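Local coordinates for protein Exo-arabinanase (Penicillium chrysogenum, PDB 3A72) that acts as an exo-arabinanase, probably releasing arabinobiose from the chain ends of alpha-1,5-linked L-arabinan, at residues L213-Y218 with L241-P245; S234-Y238 with P264-P268; W272-G276 with D324-Y328. One frame throughout, in Å; residues are numbered along the deposited sequence.

Contact 1. Residues L213-Y218 with L241-P245; sequences LPNGQY and LSSDP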
loop_
_atom_site.group_PDB
_atom_site.type_symbol
_atom_site.label_atom_id
_atom_site.label_comp_id
_atom_site.label_asym_id
_atom_site.label_seq_id
_atom_site.Cartn_x
_atom_site.Cartn_y
_atom_site.Cartn_z
ATOM N N LEU A 213 5.749 10.211 -11.410
ATOM C CA LEU A 213 6.965 10.990 -11.480
ATOM C C LEU A 213 6.725 12.314 -12.209
ATOM O O LEU A 213 5.732 12.455 -12.955
ATOM C CB LEU A 213 8.019 10.170 -12.239
ATOM C CG LEU A 213 8.328 8.793 -11.618
ATOM C CD1 LEU A 213 9.448 8.106 -12.374
ATOM C CD2 LEU A 213 8.640 8.893 -10.135
ATOM N N PRO A 214 7.594 13.290 -12.014
ATOM C CA PRO A 214 7.326 14.651 -12.535
ATOM C C PRO A 214 7.394 14.783 -14.048
ATOM O O PRO A 214 6.958 15.798 -14.561
ATOM C CB PRO A 214 8.405 15.509 -11.828
ATOM C CG PRO A 214 9.527 14.509 -11.540
ATOM C CD PRO A 214 8.746 13.288 -11.087
ATOM N N ASN A 215 7.947 13.796 -14.745
ATOM C CA ASN A 215 7.964 13.789 -16.196
ATOM C C ASN A 215 6.802 13.012 -16.807
ATOM O O ASN A 215 6.788 12.790 -18.012
ATOM C CB ASN A 215 9.276 13.206 -16.702
ATOM C CG ASN A 215 9.431 11.723 -16.379
ATOM O OD1 ASN A 215 8.607 11.176 -15.615
ATOM N ND2 ASN A 215 10.417 11.071 -16.959
ATOM N N GLY A 216 5.829 12.628 -15.998
ATOM C CA GLY A 216 4.644 11.918 -16.471
ATOM C C GLY A 216 4.769 10.417 -16.504
ATOM O O GLY A 216 3.808 9.723 -16.774
ATOM N N GLN A 217 5.970 9.876 -16.256
ATOM C CA GLN A 217 6.055 8.425 -16.060
ATOM C C GLN A 217 5.474 8.016 -14.720
ATOM O O GLN A 217 5.514 8.784 -13.768
ATOM C CB GLN A 217 7.530 7.996 -16.086
ATOM C CG GLN A 217 8.207 8.157 -17.429
ATOM C CD GLN A 217 9.613 7.600 -17.382
ATOM O OE1 GLN A 217 10.475 8.167 -16.728
ATOM N NE2 GLN A 217 9.807 6.451 -18.015
ATOM N N TYR A 218 4.944 6.821 -14.668
ATOM C CA TYR A 218 4.508 6.175 -13.437
ATOM C C TYR A 218 5.513 5.110 -13.093
ATOM O O TYR A 218 5.931 4.309 -13.946
ATOM C CB TYR A 218 3.114 5.556 -13.578
ATOM C CG TYR A 218 2.025 6.578 -13.792
ATOM C CD1 TYR A 218 1.210 6.994 -12.737
ATOM C CD2 TYR A 218 1.807 7.152 -15.054
ATOM C CE1 TYR A 218 0.201 7.926 -12.940
ATOM C CE2 TYR A 218 0.805 8.086 -15.234
ATOM C CZ TYR A 218 0.007 8.485 -14.207
ATOM O OH TYR A 218 -0.981 9.409 -14.410
ATOM N N LEU A 241 8.194 1.029 -15.582
ATOM C CA LEU A 241 7.960 2.427 -15.877
ATOM C C LEU A 241 7.070 2.560 -17.091
ATOM O O LEU A 241 7.374 1.960 -18.153
ATOM C CB LEU A 241 9.318 3.106 -16.124
ATOM C CG LEU A 241 10.128 3.273 -14.814
ATOM C CD1 LEU A 241 11.602 3.206 -15.017
ATOM C CD2 LEU A 241 9.656 4.562 -14.108
ATOM N N SER A 242 6.014 3.349 -16.973
ATOM C CA SER A 242 5.066 3.573 -18.073
ATOM C C SER A 242 4.472 4.935 -17.948
ATOM O O SER A 242 4.155 5.344 -16.818
ATOM C CB SER A 242 3.941 2.565 -18.034
ATOM O OG SER A 242 3.050 2.792 -19.087
ATOM N N SER A 243 4.235 5.635 -19.064
ATOM C CA SER A 243 3.522 6.922 -19.018
ATOM C C SER A 243 2.040 6.763 -19.125
ATOM O O SER A 243 1.287 7.737 -19.102
ATOM C CB SER A 243 4.041 7.831 -20.130
ATOM O OG SER A 243 5.386 8.197 -19.740
ATOM N N ASP A 244 1.488 5.594 -19.234
ATOM C CA ASP A 244 0.116 5.157 -19.258
ATOM C C ASP A 244 -0.111 4.237 -18.048
ATOM O O ASP A 244 0.338 3.100 -18.072
ATOM C CB ASP A 244 -0.251 4.446 -20.535
ATOM C CG ASP A 244 -1.676 4.029 -20.623
ATOM O OD1 ASP A 244 -2.418 4.115 -19.595
ATOM O OD2 ASP A 244 -2.109 3.576 -21.728
ATOM N N PRO A 245 -0.797 4.745 -17.020
ATOM C CA PRO A 245 -0.912 3.963 -15.792
ATOM C C PRO A 245 -1.809 2.735 -15.958
ATOM O O PRO A 245 -1.867 1.896 -15.058
ATOM C CB PRO A 245 -1.473 4.969 -14.791
ATOM C CG PRO A 245 -2.308 5.883 -15.663
ATOM C CD PRO A 245 -1.511 6.041 -16.948
HETATM O O HOH W 1 5.587 10.921 -19.769
HETATM O O HOH W 2 1.599 10.418 -18.048
#
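L241 packs against the 213-218 turn with a methyl and its CB, at one end of a blade of the six-bladed beta-propeller. The turn joins strands 204-212 and 218-225, and L241 closes in from the next strand, 237-242. Its CD2 lies 4.0 Å from L213 CD1, the two leucine side chains crossing at about a right angle. The Q217 chain, extended beyond CG, brings NE2 to 3.9 Å from L241 CB, while the amide oxygen takes a hydrogen bond from N215 ND2. N215 OD1 in turn accepts from Q217 N, an Asx turn that stiffens the bend, and G216, at phi 89°, suits a backbone shape in which a side chain would press on the preceding carbonyl. Next, S242 forms an antiparallel hydrogen-bonded pair with Y218: Y218 N donates to S242 O at 2.7 Å, and S242 N gives a longer bond of 3.2 Å to Y218 O. The S242 hydroxyl is engaged with N247 O beyond the segment. S243 is solvent-exposed, and its small polar side chain fits there: OG sits 3.6 Å from Q217 CG and meets a water that donates to N215 O, while a second water donates to both G216 O and S243 O. D244 points away, its carboxylate accepting from E246 N. P245 brings the chain back, a compact apolar ring suited to an aromatic neighbour. L155 and N157 of strand 149-157, in the preceding blade, also touch Y218. With Y218 CG anti to its carbonyl carbon (chi1 -66°), the phenol ring reaches P245, whose CB makes a CH-pi contact 3.7 Å from the ring centroid, only 3° off the normal, while S242 O lies in the ring plane at the edge, 3.4 Å from CD2.

Contact 2. Residues S234-Y238 with P264-P268; sequences SFPLY and PTSSP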
loop_
_atom_site.group_PDB
_atom_site.type_symbol
_atom_site.label_atom_id
_atom_site.label_comp_id
_atom_site.label_asym_id
_atom_site.label_seq_id
_atom_site.Cartn_x
_atom_site.Cartn_y
_atom_site.Cartn_z
ATOM N N SER A 234 13.045 -16.069 -3.464
ATOM C CA SER A 234 13.277 -14.751 -2.921
ATOM C C SER A 234 12.237 -13.788 -3.507
ATOM O O SER A 234 11.562 -14.093 -4.491
ATOM C CB SER A 234 14.689 -14.267 -3.279
ATOM O OG SER A 234 14.918 -14.164 -4.663
ATOM N N PHE A 235 12.160 -12.602 -2.883
ATOM C CA PHE A 235 11.191 -11.556 -3.238
ATOM C C PHE A 235 11.892 -10.239 -3.510
ATOM O O PHE A 235 11.533 -9.199 -2.915
ATOM C CB PHE A 235 10.156 -11.392 -2.115
ATOM C CG PHE A 235 9.247 -12.566 -1.889
ATOM C CD1 PHE A 235 8.071 -12.653 -2.581
ATOM C CD2 PHE A 235 9.520 -13.516 -0.936
ATOM C CE1 PHE A 235 7.142 -13.699 -2.351
ATOM C CE2 PHE A 235 8.647 -14.559 -0.716
ATOM C CZ PHE A 235 7.441 -14.604 -1.386
ATOM N N PRO A 236 12.839 -10.179 -4.448
ATOM C CA PRO A 236 13.495 -8.884 -4.762
ATOM C C PRO A 236 12.517 -7.871 -5.278
ATOM O O PRO A 236 11.533 -8.176 -5.965
ATOM C CB PRO A 236 14.477 -9.257 -5.863
ATOM C CG PRO A 236 13.842 -10.476 -6.503
ATOM C CD PRO A 236 13.279 -11.262 -5.345
ATOM N N LEU A 237 12.825 -6.603 -4.996
ATOM C CA LEU A 237 12.011 -5.516 -5.523
ATOM C C LEU A 237 12.339 -5.276 -6.996
ATOM O O LEU A 237 13.506 -5.212 -7.415
ATOM C CB LEU A 237 12.226 -4.217 -4.739
ATOM C CG LEU A 237 11.897 -4.329 -3.253
ATOM C CD1 LEU A 237 11.905 -2.915 -2.663
ATOM C CD2 LEU A 237 10.607 -5.064 -2.976
ATOM N N TYR A 238 11.270 -5.111 -7.780
ATOM C CA TYR A 238 11.309 -4.782 -9.207
ATOM C C TYR A 238 10.402 -3.609 -9.451
ATOM O O TYR A 238 9.452 -3.359 -8.705
ATOM C CB TYR A 238 10.811 -5.976 -10.076
ATOM C CG TYR A 238 11.867 -6.985 -10.426
ATOM C CD1 TYR A 238 12.514 -7.749 -9.473
ATOM C CD2 TYR A 238 12.222 -7.177 -11.752
ATOM C CE1 TYR A 238 13.480 -8.659 -9.850
ATOM C CE2 TYR A 238 13.202 -8.106 -12.154
ATOM C CZ TYR A 238 13.831 -8.839 -11.187
ATOM O OH TYR A 238 14.785 -9.769 -11.503
ATOM N N PRO A 264 17.212 -5.458 -1.572
ATOM C CA PRO A 264 15.951 -5.308 -0.793
ATOM C C PRO A 264 14.926 -6.341 -1.224
ATOM O O PRO A 264 14.766 -6.640 -2.417
ATOM C CB PRO A 264 15.493 -3.897 -1.112
ATOM C CG PRO A 264 16.262 -3.438 -2.224
ATOM C CD PRO A 264 17.432 -4.329 -2.480
ATOM N N THR A 265 14.162 -6.829 -0.258
ATOM C CA THR A 265 13.146 -7.831 -0.524
ATOM C C THR A 265 11.857 -7.531 0.216
ATOM O O THR A 265 11.855 -7.006 1.357
ATOM C CB THR A 265 13.615 -9.259 -0.164
ATOM O OG1 THR A 265 13.924 -9.311 1.218
ATOM C CG2 THR A 265 14.808 -9.683 -0.990
ATOM N N SER A 266 10.761 -7.920 -0.423
ATOM C CA SER A 266 9.387 -7.986 0.069
ATOM C C SER A 266 8.702 -6.605 0.125
ATOM O O SER A 266 9.314 -5.562 0.417
ATOM C CB SER A 266 9.273 -8.645 1.413
ATOM O OG SER A 266 9.681 -10.009 1.373
ATOM N N SER A 267 7.380 -6.650 -0.129
ATOM C CA SER A 267 6.435 -5.631 0.268
ATOM C C SER A 267 6.925 -4.200 0.126
ATOM O O SER A 267 7.109 -3.497 1.125
ATOM C CB SER A 267 5.952 -5.888 1.692
ATOM O OG SER A 267 6.940 -5.663 2.677
ATOM N N PRO A 268 7.091 -3.740 -1.094
ATOM C CA PRO A 268 7.638 -2.387 -1.299
ATOM C C PRO A 268 6.616 -1.297 -1.073
ATOM O O PRO A 268 5.398 -1.479 -1.170
ATOM C CB PRO A 268 8.014 -2.410 -2.791
ATOM C CG PRO A 268 6.966 -3.319 -3.409
ATOM C CD PRO A 268 6.794 -4.411 -2.385
#
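The F235 ring is met obliquely by S266 OG, which stands 3.8 Å from F235 CB. CB points toward 264-268, but the ring leads away, because CG is anti to the carbonyl carbon (chi1 -66°). There it packs edge-to-face with Y233, and its side chain lies about 5 Å from a bound arabinofuranose, consistent with an aromatic residue bordering the sugar pocket. The Y238 ring has P236 O in its plane at the edge and packs edge-to-face with Y224, turned away from 264-268. Two backbone hydrogen bonds flank P236, which has no N-H of its own to give: S266 N donates to F235 O at 2.9 Å, and L237 N to P264 O at 3.2 Å. They bridge P236 with T265, whose CA also comes within 3.2 Å of F235 O. This is a crossing between propeller blades: 264-268 carries the chain from strand 254-255, at the outside of one blade, to strand 269-273, the first strand of the next, and meets the start of strand 237-242 on its way. L237, next along the chain, points its side chain toward 264-268. Its branched tip suits two prolines, with CD1 4.0 Å from P264 CB and CD2 3.7 Å from P268 CB; the L237 and P268 side chains run alongside one another, pointing opposite ways. Beside them S267 N donates to a carboxylate oxygen of E223.

Contact 3. Residues W272-G276 with D324-Y328; sequences WTPYG and DGGRY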
loop_
_atom_site.group_PDB
_atom_site.type_symbol
_atom_site.label_atom_id
_atom_site.label_comp_id
_atom_site.label_asym_id
_atom_site.label_seq_id
_atom_site.Cartn_x
_atom_site.Cartn_y
_atom_site.Cartn_z
ATOM N N TRP A 272 7.427 9.873 -4.175
ATOM C CA TRP A 272 8.279 10.854 -4.837
ATOM C C TRP A 272 8.119 12.213 -4.147
ATOM O O TRP A 272 7.024 12.622 -3.845
ATOM C CB TRP A 272 7.959 10.934 -6.345
ATOM C CG TRP A 272 8.765 12.010 -7.031
ATOM C CD1 TRP A 272 9.981 11.901 -7.574
ATOM C CD2 TRP A 272 8.376 13.379 -7.216
ATOM N NE1 TRP A 272 10.415 13.095 -8.096
ATOM C CE2 TRP A 272 9.428 14.032 -7.885
ATOM C CE3 TRP A 272 7.233 14.111 -6.885
ATOM C CZ2 TRP A 272 9.396 15.370 -8.229
ATOM C CZ3 TRP A 272 7.179 15.459 -7.217
ATOM C CH2 TRP A 272 8.240 16.053 -7.882
ATOM N N THR A 273 9.278 12.886 -3.961
ATOM C CA THR A 273 9.288 14.271 -3.457
ATOM C C THR A 273 9.980 15.167 -4.479
ATOM O O THR A 273 10.954 14.754 -5.089
ATOM C CB THR A 273 10.043 14.368 -2.125
ATOM O OG1 THR A 273 10.105 15.758 -1.759
ATOM C CG2 THR A 273 11.431 13.800 -2.178
ATOM N N PRO A 274 9.569 16.447 -4.567
ATOM C CA PRO A 274 10.393 17.395 -5.301
ATOM C C PRO A 274 11.760 17.656 -4.725
ATOM O O PRO A 274 12.619 18.184 -5.431
ATOM C CB PRO A 274 9.531 18.718 -5.209
ATOM C CG PRO A 274 8.154 18.267 -4.848
ATOM C CD PRO A 274 8.312 17.046 -4.047
ATOM N N TYR A 275 11.951 17.383 -3.428
ATOM C CA TYR A 275 13.240 17.649 -2.800
ATOM C C TYR A 275 14.321 16.729 -3.356
ATOM O O TYR A 275 14.062 15.607 -3.798
ATOM C CB TYR A 275 13.125 17.471 -1.252
ATOM C CG TYR A 275 12.663 18.729 -0.577
ATOM C CD1 TYR A 275 11.352 19.182 -0.778
ATOM C CD2 TYR A 275 13.472 19.496 0.183
ATOM C CE1 TYR A 275 10.890 20.328 -0.234
ATOM C CE2 TYR A 275 13.032 20.714 0.792
ATOM C CZ TYR A 275 11.701 21.075 0.554
ATOM O OH TYR A 275 11.307 22.278 1.180
ATOM N N GLY A 276 15.550 17.251 -3.244
ATOM C CA GLY A 276 16.742 16.502 -3.508
ATOM C C GLY A 276 17.472 16.714 -4.777
ATOM O O GLY A 276 18.605 16.235 -4.930
ATOM N N ASP A 324 5.634 22.626 2.860
ATOM C CA ASP A 324 6.935 23.149 2.424
ATOM C C ASP A 324 7.311 22.522 1.082
ATOM O O ASP A 324 8.489 22.383 0.779
ATOM C CB ASP A 324 8.007 22.965 3.478
ATOM C CG ASP A 324 7.748 23.695 4.741
ATOM O OD1 ASP A 324 6.909 24.580 4.847
ATOM O OD2 ASP A 324 8.464 23.343 5.722
ATOM N N GLY A 325 6.348 22.170 0.237
ATOM C CA GLY A 325 6.646 21.627 -1.077
ATOM C C GLY A 325 7.246 20.242 -1.062
ATOM O O GLY A 325 8.085 19.916 -1.923
ATOM N N GLY A 326 6.876 19.411 -0.104
ATOM C CA GLY A 326 7.337 18.015 -0.067
ATOM C C GLY A 326 8.549 17.745 0.790
ATOM O O GLY A 326 9.266 16.791 0.570
ATOM N N ARG A 327 8.752 18.581 1.800
ATOM C CA ARG A 327 9.945 18.499 2.610
ATOM C C ARG A 327 10.008 17.332 3.605
ATOM O O ARG A 327 11.104 16.924 3.960
ATOM C CB ARG A 327 10.045 19.837 3.396
ATOM C CG ARG A 327 11.305 19.876 4.282
ATOM C CD ARG A 327 11.516 21.335 4.793
ATOM N NE ARG A 327 12.570 21.273 5.826
ATOM C CZ ARG A 327 12.932 22.351 6.518
ATOM N NH1 ARG A 327 12.426 23.528 6.257
ATOM N NH2 ARG A 327 13.843 22.184 7.452
ATOM N N TYR A 328 8.884 16.841 4.096
ATOM C CA TYR A 328 8.869 15.872 5.206
ATOM C C TYR A 328 8.299 14.547 4.729
ATOM O O TYR A 328 7.312 14.466 4.016
ATOM C CB TYR A 328 8.036 16.448 6.359
ATOM C CG TYR A 328 8.670 17.683 6.960
ATOM C CD1 TYR A 328 9.698 17.581 7.882
ATOM C CD2 TYR A 328 8.273 18.942 6.513
ATOM C CE1 TYR A 328 10.292 18.696 8.418
ATOM C CE2 TYR A 328 8.876 20.079 7.074
ATOM C CZ TYR A 328 9.870 19.938 8.003
ATOM O OH TYR A 328 10.493 21.047 8.533
#
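The tight part of this contact gathers around G326, whose carbonyl oxygen accepts from T273 OG1 at 2.7 Å. T273 holds OG1 anti to its own backbone N (chi1 175°), and the same oxygen accepts from Y275 N, an ST turn; a threonine hydroxyl thus ties the bend and bridges to the other segment at once. G326 comes so near P274 and T273 that no side-chain carbon would fit, and its positive phi likewise suits glycine. Y275 closes the packed region. D324 O and G325 O lie at the ring edge, G325 O 3.3 Å from Y275 CE1, and the phenol ends in a hydrogen bond of 2.8 Å from OH to D324 O, the hydroxyl lying in the plane of that carbonyl. Over one face R327 CA makes a CH-pi contact 3.7 Å from the ring centroid, 20° off the normal, and R327 CB follows it at 3.5 Å from CZ. A tyrosine therefore serves twice, as a flat surface for the chain and as a long-reaching donor.

The outer side is looser. P274, D324 and G325 are all exposed, and the nearest approach of P274 to the other segment is CG to G325 O at 3.4 Å, without a bond. The positive phi of G325 is easy for a residue without a side chain. R327 runs past the tyrosine hydroxyl with its chain extended from CG to NE, and its end leads away to a salt bridge with D350, from strand 344-350. Here the turn between strands 269-273 and 281-285 meets the connection between 317-320 and 328-333, an interface between adjacent blades of the six-bladed beta-propeller of sialidase-like enzymes.

Contacts 1 and 2 cross along the chain because their segments alternate (213-218, 234-238, 241-245, 264-268); both use strand 237-242, contact 2 at its start and contact 1 at its end, and their centres are about 21 Å apart. They therefore lie toward opposite ends of one blade, contact 2 beside the bound sugar. Contact 3 follows in sequence, its centre about 18 Å from that of contact 1 and about 25 Å from that of contact 2. P214 CD of contact 1 packs 3.4 Å from W272 CE2 of contact 3. Contact 1 thus lies within one blade, while contacts 2 and 3 join it to the next, 269-306, and that to the last, closed by strand 6-10: three consecutive blades.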